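PDB 3TTY: beta-galactosidase from Bacillus circulans subsp. alkalophilus, which hydrolyses beta-galactosides, releasing their terminal galactose, as a glycoside hydrolase built on a TIM barrel. Local coordinates for residues 47-57 with 121-129; 73-83 with 141-149. All blocks are in the same frame, centred on the assembly; numbering follows the deposited sequence.

Contact 1: 47-57 with 121-129; sequences WAKIQRDEVSY and YRKYAKILA
Leu128 sets its CD2 methyl over the five-membered ring of the Trp47 indole, 3.6 Å from the centroid of that ring and only 8° off its normal, a CH-pi contact. The tryptophan reaches this place because its CG stands anti to the backbone N (chi1 -166°), which lays the ring against helix 119-135. The far edge of the same ring is met by that helix: CZ2 faces CB of Tyr124 at 3.8 Å, and CZ3 approaches CE1 of Tyr121 at 3.7 Å. A broad, flat tryptophan suits the place, since it offers a face to a branched aliphatic chain and a long edge to the two tyrosines. The other branch of Leu128, CD1, rests on CG2 of Ile50, so the leucine fork touches both ends of the short helix 47-50.

The indole is also held from its own segment, where Trp47 NE1 donates to Gln51 OE1 (3.0 Å), the acceptor lying in the ring plane. Gln51 is extended and donates an N-H from NE2 to Asp53 O; its side chain and that of Tyr124 cross nearly at right angles, with the amide plane turned 59° from the ring and NE2 3.6 Å from CD1 of Tyr124. One water joins the halves: it donates to Gln51 OE1 and to Tyr124 O (2.7 Å) and accepts from Tyr57 OH. That hydroxyl also abuts CG2 of Ile127 at 3.3 Å, while the Tyr124 OH lies against CB and CG of Glu54, whose carboxylate bonds Tyr93.

Asp53 OD1 accepts from Val55 N, an Asx turn that shapes the loop after the helix. The whole is a largely apolar junction, bridged by one water, between an excursion following barrel strand 39-42 and helix 119-135, which precedes strand 142-146 in the TIM barrel.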
loop_
_atom_site.group_PDB
_atom_site.type_symbol
_atom_site.label_atom_id
_atom_site.label_comp_id
_atom_site.label_asym_id
_atom_site.label_seq_id
_atom_site.Cartn_x
_atom_site.Cartn_y
_atom_site.Cartn_z
ATOM N N TRP A 47 25.675 -14.482 20.739
ATOM C CA TRP A 47 25.287 -15.827 21.076
ATOM C C TRP A 47 26.124 -16.808 20.246
ATOM O O TRP A 47 26.742 -17.713 20.793
ATOM C CB TRP A 47 23.788 -16.018 20.858
ATOM C CG TRP A 47 23.243 -17.257 21.474
ATOM C CD1 TRP A 47 23.943 -18.373 21.851
ATOM C CD2 TRP A 47 21.872 -17.510 21.800
ATOM N NE1 TRP A 47 23.078 -19.313 22.378
ATOM C CE2 TRP A 47 21.805 -18.804 22.358
ATOM C CE3 TRP A 47 20.693 -16.779 21.652
ATOM C CZ2 TRP A 47 20.605 -19.362 22.798
ATOM C CZ3 TRP A 47 19.505 -17.338 22.078
ATOM C CH2 TRP A 47 19.472 -18.615 22.645
ATOM N N ALA A 48 26.185 -16.598 18.938
ATOM C CA ALA A 48 26.922 -17.514 18.073
ATOM C C ALA A 48 28.435 -17.490 18.323
ATOM O O ALA A 48 29.104 -18.510 18.181
ATOM C CB ALA A 48 26.609 -17.256 16.596
ATOM N N LYS A 49 28.979 -16.343 18.704
ATOM C CA LYS A 49 30.407 -16.305 19.026
ATOM C C LYS A 49 30.707 -17.171 20.248
ATOM O O LYS A 49 31.730 -17.851 20.326
ATOM C CB LYS A 49 30.886 -14.874 19.267
ATOM C CG LYS A 49 32.412 -14.765 19.398
ATOM C CD LYS A 49 32.850 -13.323 19.514
ATOM C CE LYS A 49 34.379 -13.206 19.543
ATOM N NZ LYS A 49 35.057 -13.977 18.471
ATOM N N ILE A 50 29.792 -17.154 21.201
ATOM C CA ILE A 50 29.961 -17.938 22.407
ATOM C C ILE A 50 29.687 -19.403 22.138
ATOM O O ILE A 50 30.484 -20.275 22.493
ATOM C CB ILE A 50 29.007 -17.459 23.508
ATOM C CG1 ILE A 50 29.386 -16.038 23.944
ATOM C CG2 ILE A 50 29.018 -18.442 24.665
ATOM C CD1 ILE A 50 28.307 -15.329 24.736
ATOM N N GLN A 51 28.558 -19.685 21.504
ATOM C CA GLN A 51 28.135 -21.075 21.374
ATOM C C GLN A 51 27.977 -21.531 19.922
ATOM O O GLN A 51 27.041 -21.129 19.233
ATOM C CB GLN A 51 26.847 -21.294 22.161
ATOM C CG GLN A 51 26.410 -22.760 22.282
ATOM C CD GLN A 51 24.973 -22.889 22.778
ATOM O OE1 GLN A 51 24.366 -21.914 23.221
ATOM N NE2 GLN A 51 24.420 -24.089 22.683
ATOM N N ARG A 52 28.881 -22.396 19.469
ATOM C CA ARG A 52 28.918 -22.795 18.060
ATOM C C ARG A 52 28.133 -24.080 17.753
ATOM O O ARG A 52 27.963 -24.446 16.590
ATOM C CB ARG A 52 30.367 -22.969 17.614
ATOM C CG ARG A 52 31.115 -24.022 18.407
ATOM C CD ARG A 52 32.052 -24.811 17.504
ATOM N NE ARG A 52 33.133 -23.984 16.972
ATOM C CZ ARG A 52 33.625 -24.073 15.733
ATOM N NH1 ARG A 52 33.124 -24.956 14.861
ATOM N NH2 ARG A 52 34.624 -23.268 15.363
ATOM N N ASP A 53 27.708 -24.777 18.804
ATOM C CA ASP A 53 26.884 -25.977 18.679
ATOM C C ASP A 53 26.243 -26.296 20.032
ATOM O O ASP A 53 26.412 -25.540 20.985
ATOM C CB ASP A 53 27.676 -27.168 18.114
ATOM C CG ASP A 53 28.771 -27.656 19.059
ATOM O OD1 ASP A 53 28.610 -27.500 20.291
ATOM O OD2 ASP A 53 29.787 -28.197 18.564
ATOM N N GLU A 54 25.528 -27.410 20.121
ATOM C CA GLU A 54 24.692 -27.684 21.292
ATOM C C GLU A 54 25.508 -27.841 22.562
ATOM O O GLU A 54 24.983 -27.752 23.673
ATOM C CB GLU A 54 23.841 -28.940 21.072
ATOM C CG GLU A 54 22.874 -28.833 19.888
ATOM C CD GLU A 54 23.435 -29.429 18.609
ATOM O OE1 GLU A 54 24.666 -29.385 18.424
ATOM O OE2 GLU A 54 22.642 -29.970 17.795
ATOM N N VAL A 55 26.804 -28.041 22.383
ATOM C CA VAL A 55 27.648 -28.544 23.448
ATOM C C VAL A 55 28.856 -27.644 23.780
ATOM O O VAL A 55 29.489 -27.806 24.818
ATOM C CB VAL A 55 28.103 -29.977 23.051
ATOM C CG1 VAL A 55 29.614 -30.129 23.092
ATOM C CG2 VAL A 55 27.376 -31.012 23.883
ATOM N N SER A 56 29.165 -26.686 22.911
ATOM C CA SER A 56 30.416 -25.934 23.027
ATOM C C SER A 56 30.206 -24.471 23.390
ATOM O O SER A 56 29.409 -23.786 22.757
ATOM C CB SER A 56 31.215 -26.025 21.727
ATOM O OG SER A 56 31.450 -27.374 21.367
ATOM N N TYR A 57 30.941 -24.006 24.403
ATOM C CA TYR A 57 30.863 -22.628 24.888
ATOM C C TYR A 57 32.261 -22.001 25.016
ATOM O O TYR A 57 33.156 -22.561 25.650
ATOM C CB TYR A 57 30.136 -22.557 26.246
ATOM C CG TYR A 57 28.683 -23.014 26.207
ATOM C CD1 TYR A 57 27.651 -22.109 25.998
ATOM C CD2 TYR A 57 28.349 -24.348 26.374
ATOM C CE1 TYR A 57 26.331 -22.521 25.953
ATOM C CE2 TYR A 57 27.023 -24.773 26.333
ATOM C CZ TYR A 57 26.028 -23.857 26.125
ATOM O OH TYR A 57 24.724 -24.276 26.091
ATOM N N TYR A 121 14.717 -22.790 22.118
ATOM C CA TYR A 121 15.103 -21.461 22.567
ATOM C C TYR A 121 15.130 -21.342 24.096
ATOM O O TYR A 121 16.059 -20.776 24.670
ATOM C CB TYR A 121 14.163 -20.414 21.979
ATOM C CG TYR A 121 14.444 -19.020 22.478
ATOM C CD1 TYR A 121 15.560 -18.327 22.054
ATOM C CD2 TYR A 121 13.587 -18.395 23.370
ATOM C CE1 TYR A 121 15.821 -17.053 22.500
ATOM C CE2 TYR A 121 13.848 -17.118 23.833
ATOM C CZ TYR A 121 14.967 -16.457 23.398
ATOM O OH TYR A 121 15.236 -15.188 23.851
ATOM N N ARG A 122 14.101 -21.855 24.756
ATOM C CA ARG A 122 14.047 -21.766 26.206
ATOM C C ARG A 122 15.151 -22.598 26.850
ATOM O O ARG A 122 15.768 -22.159 27.814
ATOM C CB ARG A 122 12.673 -22.155 26.741
ATOM C CG ARG A 122 11.612 -21.108 26.446
ATOM C CD ARG A 122 10.495 -21.171 27.463
ATOM N NE ARG A 122 9.341 -20.367 27.073
ATOM C CZ ARG A 122 8.303 -20.124 27.870
ATOM N NH1 ARG A 122 8.296 -20.625 29.104
ATOM N NH2 ARG A 122 7.281 -19.378 27.440
ATOM N N LYS A 123 15.413 -23.782 26.300
ATOM C CA LYS A 123 16.513 -24.628 26.779
ATOM C C LYS A 123 17.873 -23.924 26.713
ATOM O O LYS A 123 18.576 -23.824 27.713
ATOM C CB LYS A 123 16.564 -25.962 26.012
ATOM C CG LYS A 123 17.719 -26.871 26.395
ATOM C CD LYS A 123 17.650 -28.191 25.641
ATOM C CE LYS A 123 18.913 -29.024 25.847
ATOM N NZ LYS A 123 18.880 -30.315 25.063
ATOM N N TYR A 124 18.250 -23.419 25.547
ATOM C CA TYR A 124 19.595 -22.848 25.427
ATOM C C TYR A 124 19.724 -21.423 25.965
ATOM O O TYR A 124 20.795 -21.025 26.418
ATOM C CB TYR A 124 20.111 -22.965 23.995
ATOM C CG TYR A 124 20.323 -24.400 23.600
ATOM C CD1 TYR A 124 21.329 -25.155 24.198
ATOM C CD2 TYR A 124 19.507 -25.013 22.651
ATOM C CE1 TYR A 124 21.532 -26.479 23.851
ATOM C CE2 TYR A 124 19.705 -26.349 22.292
ATOM C CZ TYR A 124 20.718 -27.078 22.902
ATOM O OH TYR A 124 20.926 -28.403 22.570
ATOM N N ALA A 125 18.635 -20.662 25.929
ATOM C CA ALA A 125 18.671 -19.313 26.453
ATOM C C ALA A 125 18.864 -19.354 27.971
ATOM O O ALA A 125 19.653 -18.588 28.513
ATOM C CB ALA A 125 17.403 -18.533 26.076
ATOM N N LYS A 126 18.155 -20.259 28.646
ATOM C CA LYS A 126 18.355 -20.470 30.081
ATOM C C LYS A 126 19.788 -20.913 30.412
ATOM O O LYS A 126 20.437 -20.360 31.294
ATOM C CB LYS A 126 17.367 -21.501 30.619
ATOM C CG LYS A 126 17.630 -21.884 32.073
ATOM C CD LYS A 126 16.429 -22.577 32.726
ATOM C CE LYS A 126 16.704 -22.864 34.206
ATOM N NZ LYS A 126 15.523 -23.457 34.895
ATOM N N ILE A 127 20.280 -21.919 29.704
ATOM C CA ILE A 127 21.654 -22.349 29.906
ATOM C C ILE A 127 22.657 -21.205 29.712
ATOM O O ILE A 127 23.537 -21.001 30.554
ATOM C CB ILE A 127 22.006 -23.549 29.008
ATOM C CG1 ILE A 127 21.173 -24.762 29.440
ATOM C CG2 ILE A 127 23.502 -23.864 29.092
ATOM C CD1 ILE A 127 21.423 -26.026 28.624
ATOM N N LEU A 128 22.521 -20.451 28.622
ATOM C CA LEU A 128 23.471 -19.366 28.341
ATOM C C LEU A 128 23.516 -18.329 29.470
ATOM O O LEU A 128 24.593 -17.954 29.938
ATOM C CB LEU A 128 23.174 -18.686 27.001
ATOM C CG LEU A 128 24.086 -17.525 26.587
ATOM C CD1 LEU A 128 25.576 -17.902 26.677
ATOM C CD2 LEU A 128 23.728 -17.038 25.183
ATOM N N ALA A 129 22.349 -17.865 29.894
ATOM C CA ALA A 129 22.260 -16.913 30.983
ATOM C C ALA A 129 22.865 -17.511 32.258
ATOM O O ALA A 129 23.566 -16.835 33.000
ATOM C CB ALA A 129 20.802 -16.518 31.214
HETATM O O HOH W 1 23.069 -22.356 25.668
#

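Contact 2: 73-83 with 141-149; sequences NIYLCLATSTG and QIVMWHVSN. With GLA (alpha-D-galactopyranose), chain H.
Thr80 OG1 has two partners: it accepts from Ser148 N at 2.8 Å, nearly straight at 175°, and is hydrogen-bonded to Glu236 OE1. A chi1 of 58° puts this hydroxyl between the backbone N and the carbonyl carbon, close to the main chain, where a threonine can extend the strand pairing beyond the last backbone bond, Thr80 N to His146 O. Glu236 also binds Thr82 OG1 through its other carboxylate oxygen.

Earlier along both segments, strands 75-79 and 142-146 run parallel, with a beta bulge where the register slips by one between Leu76 and Cys77. Val143 N and Leu78 N bond Leu76 O and Met144 O respectively. At the opposite end Gln141, bent at chi2 (-56°), turns its amide back so that NE2 donates to Ile74 O (2.9 Å), from well above the carbonyl plane.

Leu78 runs alongside the Trp145 indole, its CD2 touching CZ3 of Trp145 at 3.4 Å; large apolar groups suit this face, which is turned to the helices, and Trp145 NE1 bonds Thr244. On the other face Cys77 SG sits at the edge of the His146 imidazole, 5.3 Å from its centroid. These are neighbouring staves of the eight-stranded barrel: strand 39-42 flanks strand 75-79, Leu76 leans on helix 60-71, Trp145 on helix 119-135, and Cys77 and His146 meet Met306 of strand 303-307 across the interior.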
loop_
_atom_site.group_PDB
_atom_site.type_symbol
_atom_site.label_atom_id
_atom_site.label_comp_id
_atom_site.label_asym_id
_atom_site.label_seq_id
_atom_site.Cartn_x
_atom_site.Cartn_y
_atom_site.Cartn_z
ATOM N N ASN A 73 38.425 0.785 35.090
ATOM C CA ASN A 73 37.351 0.964 36.069
ATOM C C ASN A 73 36.029 1.396 35.415
ATOM O O ASN A 73 35.231 2.130 36.002
ATOM C CB ASN A 73 37.769 1.927 37.198
ATOM C CG ASN A 73 36.798 1.901 38.391
ATOM O OD1 ASN A 73 36.419 2.950 38.922
ATOM N ND2 ASN A 73 36.386 0.697 38.806
ATOM N N ILE A 74 35.807 0.935 34.187
ATOM C CA ILE A 74 34.520 1.104 33.532
ATOM C C ILE A 74 33.595 -0.022 33.979
ATOM O O ILE A 74 34.009 -1.179 34.056
ATOM C CB ILE A 74 34.665 1.095 32.005
ATOM C CG1 ILE A 74 35.400 2.353 31.544
ATOM C CG2 ILE A 74 33.308 0.986 31.332
ATOM C CD1 ILE A 74 35.761 2.353 30.067
ATOM N N TYR A 75 32.355 0.330 34.297
ATOM C CA TYR A 75 31.377 -0.628 34.807
ATOM C C TYR A 75 30.628 -1.342 33.693
ATOM O O TYR A 75 30.507 -0.819 32.581
ATOM C CB TYR A 75 30.393 0.071 35.743
ATOM C CG TYR A 75 31.040 0.509 37.046
ATOM C CD1 TYR A 75 31.390 -0.426 38.018
ATOM C CD2 TYR A 75 31.307 1.857 37.301
ATOM C CE1 TYR A 75 31.986 -0.034 39.212
ATOM C CE2 TYR A 75 31.902 2.263 38.493
ATOM C CZ TYR A 75 32.238 1.313 39.442
ATOM O OH TYR A 75 32.827 1.703 40.622
ATOM N N LEU A 76 30.109 -2.528 34.007
ATOM C CA LEU A 76 29.543 -3.409 32.996
ATOM C C LEU A 76 28.040 -3.630 33.147
ATOM O O LEU A 76 27.550 -4.058 34.201
ATOM C CB LEU A 76 30.277 -4.743 32.994
ATOM C CG LEU A 76 31.786 -4.552 32.820
ATOM C CD1 LEU A 76 32.562 -5.812 33.161
ATOM C CD2 LEU A 76 32.095 -4.082 31.423
ATOM N N CYS A 77 27.315 -3.290 32.086
ATOM C CA CYS A 77 25.948 -3.733 31.918
ATOM C C CYS A 77 26.023 -4.974 31.012
ATOM O O CYS A 77 26.136 -4.855 29.793
ATOM C CB CYS A 77 25.107 -2.631 31.285
ATOM S SG CYS A 77 23.379 -3.075 31.113
ATOM N N LEU A 78 25.998 -6.160 31.618
ATOM C CA LEU A 78 26.278 -7.390 30.883
ATOM C C LEU A 78 25.006 -8.017 30.320
ATOM O O LEU A 78 24.092 -8.354 31.066
ATOM C CB LEU A 78 27.039 -8.398 31.757
ATOM C CG LEU A 78 27.432 -9.725 31.089
ATOM C CD1 LEU A 78 28.306 -9.507 29.835
ATOM C CD2 LEU A 78 28.134 -10.650 32.057
ATOM N N ALA A 79 24.960 -8.174 29.001
ATOM C CA ALA A 79 23.797 -8.767 28.346
ATOM C C ALA A 79 23.927 -10.295 28.252
ATOM O O ALA A 79 25.028 -10.836 28.213
ATOM C CB ALA A 79 23.585 -8.142 26.962
ATOM N N THR A 80 22.794 -10.985 28.221
ATOM C CA THR A 80 22.781 -12.439 28.095
ATOM C C THR A 80 22.964 -12.928 26.656
ATOM O O THR A 80 23.146 -14.128 26.436
ATOM C CB THR A 80 21.465 -13.015 28.617
ATOM O OG1 THR A 80 20.384 -12.429 27.884
ATOM C CG2 THR A 80 21.303 -12.693 30.090
ATOM N N SER A 81 22.885 -12.016 25.687
ATOM C CA SER A 81 23.105 -12.354 24.275
ATOM C C SER A 81 21.962 -13.146 23.650
ATOM O O SER A 81 22.117 -13.692 22.564
ATOM C CB SER A 81 24.399 -13.152 24.092
ATOM O OG SER A 81 25.376 -12.410 23.389
ATOM N N THR A 82 20.819 -13.206 24.316
ATOM C CA THR A 82 19.708 -14.007 23.809
ATOM C C THR A 82 18.774 -13.304 22.813
ATOM O O THR A 82 17.789 -13.890 22.374
ATOM C CB THR A 82 18.878 -14.598 24.969
ATOM O OG1 THR A 82 18.349 -13.535 25.767
ATOM C CG2 THR A 82 19.750 -15.523 25.839
ATOM N N GLY A 83 19.076 -12.062 22.449
ATOM C CA GLY A 83 18.218 -11.312 21.542
ATOM C C GLY A 83 18.318 -11.734 20.078
ATOM O O GLY A 83 17.518 -11.315 19.254
ATOM N N GLN A 141 32.695 -5.645 38.709
ATOM C CA GLN A 141 32.353 -4.540 37.812
ATOM C C GLN A 141 30.923 -4.597 37.276
ATOM O O GLN A 141 30.368 -3.576 36.851
ATOM C CB GLN A 141 33.330 -4.483 36.637
ATOM C CG GLN A 141 34.712 -4.020 37.001
ATOM C CD GLN A 141 34.697 -2.665 37.671
ATOM O OE1 GLN A 141 34.836 -2.568 38.888
ATOM N NE2 GLN A 141 34.520 -1.607 36.878
ATOM N N ILE A 142 30.332 -5.785 37.291
ATOM C CA ILE A 142 28.989 -5.973 36.745
ATOM C C ILE A 142 27.932 -5.335 37.630
ATOM O O ILE A 142 27.700 -5.774 38.750
ATOM C CB ILE A 142 28.664 -7.460 36.568
ATOM C CG1 ILE A 142 29.726 -8.130 35.694
ATOM C CG2 ILE A 142 27.280 -7.626 35.976
ATOM C CD1 ILE A 142 29.522 -9.620 35.518
ATOM N N VAL A 143 27.273 -4.306 37.112
ATOM C CA VAL A 143 26.349 -3.522 37.910
ATOM C C VAL A 143 24.904 -3.764 37.503
ATOM O O VAL A 143 23.974 -3.278 38.159
ATOM C CB VAL A 143 26.651 -2.018 37.757
ATOM C CG1 VAL A 143 27.932 -1.630 38.507
ATOM C CG2 VAL A 143 26.759 -1.653 36.275
ATOM N N MET A 144 24.713 -4.498 36.411
ATOM C CA MET A 144 23.385 -4.671 35.824
ATOM C C MET A 144 23.392 -5.815 34.815
ATOM O O MET A 144 24.348 -5.956 34.054
ATOM C CB MET A 144 22.946 -3.369 35.151
ATOM C CG MET A 144 21.554 -3.385 34.533
ATOM S SD MET A 144 20.177 -3.486 35.719
ATOM C CE MET A 144 20.491 -2.076 36.771
ATOM N N TRP A 145 22.344 -6.639 34.830
ATOM C CA TRP A 145 22.129 -7.646 33.786
ATOM C C TRP A 145 21.148 -7.104 32.753
ATOM O O TRP A 145 20.121 -6.524 33.099
ATOM C CB TRP A 145 21.579 -8.967 34.349
ATOM C CG TRP A 145 22.573 -9.816 35.092
ATOM C CD1 TRP A 145 22.669 -9.961 36.442
ATOM C CD2 TRP A 145 23.604 -10.644 34.528
ATOM N NE1 TRP A 145 23.692 -10.817 36.756
ATOM C CE2 TRP A 145 24.283 -11.251 35.600
ATOM C CE3 TRP A 145 24.022 -10.922 33.225
ATOM C CZ2 TRP A 145 25.352 -12.119 35.412
ATOM C CZ3 TRP A 145 25.085 -11.779 33.040
ATOM C CH2 TRP A 145 25.739 -12.369 34.124
ATOM N N HIS A 146 21.468 -7.329 31.484
ATOM C CA HIS A 146 20.687 -6.847 30.355
ATOM C C HIS A 146 20.175 -8.095 29.620
ATOM O O HIS A 146 20.840 -8.635 28.723
ATOM C CB HIS A 146 21.607 -5.953 29.497
ATOM C CG HIS A 146 21.014 -5.459 28.209
ATOM N ND1 HIS A 146 20.358 -6.280 27.315
ATOM C CD2 HIS A 146 21.067 -4.237 27.628
ATOM C CE1 HIS A 146 20.008 -5.576 26.252
ATOM N NE2 HIS A 146 20.424 -4.334 26.413
ATOM N N VAL A 147 18.996 -8.561 30.029
ATOM C CA VAL A 147 18.419 -9.800 29.495
ATOM C C VAL A 147 17.957 -9.633 28.063
ATOM O O VAL A 147 17.157 -8.732 27.759
ATOM C CB VAL A 147 17.217 -10.277 30.328
ATOM C CG1 VAL A 147 16.490 -11.423 29.612
ATOM C CG2 VAL A 147 17.670 -10.687 31.724
ATOM N N SER A 148 18.464 -10.492 27.179
ATOM C CA SER A 148 18.053 -10.458 25.780
ATOM C C SER A 148 18.261 -9.039 25.222
ATOM O O SER A 148 19.222 -8.360 25.582
ATOM C CB SER A 148 16.582 -10.892 25.663
ATOM O OG SER A 148 16.212 -11.173 24.323
ATOM N N ASN A 149 17.365 -8.613 24.338
ATOM C CA ASN A 149 17.356 -7.265 23.800
ATOM C C ASN A 149 16.018 -7.003 23.117
ATOM O O ASN A 149 15.573 -7.805 22.291
ATOM C CB ASN A 149 18.489 -7.057 22.794
ATOM C CG ASN A 149 18.677 -5.591 22.439
ATOM O OD1 ASN A 149 19.058 -4.786 23.283
ATOM N ND2 ASN A 149 18.400 -5.238 21.190
HETATM C C1 GLA H . 17.282 -0.506 19.359
HETATM C C2 GLA H . 18.201 -1.718 19.648
HETATM C C3 GLA H . 19.691 -1.412 19.412
HETATM C C4 GLA H . 19.816 -0.739 18.054
HETATM C C5 GLA H . 18.888 0.478 17.998
HETATM C C6 GLA H . 19.091 1.181 16.651
HETATM O O1 GLA H . 17.359 0.573 20.307
HETATM O O2 GLA H . 18.028 -2.161 20.984
HETATM O O3 GLA H . 20.490 -2.608 19.406
HETATM O O4 GLA H . 19.399 -1.698 17.091
HETATM O O5 GLA H . 17.528 0.035 18.068
HETATM O O6 GLA H . 18.553 2.510 16.702
#

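Contacts 1 and 2 lie with their centres about 17 Å apart and meet at the loop following strand 75-79. Tyr121 OH probably hydrogen-bonds Thr82 O (3.2 Å), CE3 of Trp47 packs on Thr82 CA at 3.6 Å, and Leu128 also reaches the Thr80 carbonyl. Contact 1 thus packs against residues 80-82 of this loop, while contact 2 leads to the sugar: Asn149 ND2 donates to O2 of galactose at 3.1 Å, its OD1 being bonded to Asn252, and Glu307, Glu355 and Arg111 bind the same ligand. Tyr121 stays about 14 Å from galactose and about 9 Å from zinc, measured from its side chain, so contact 1 stands back from the pocket.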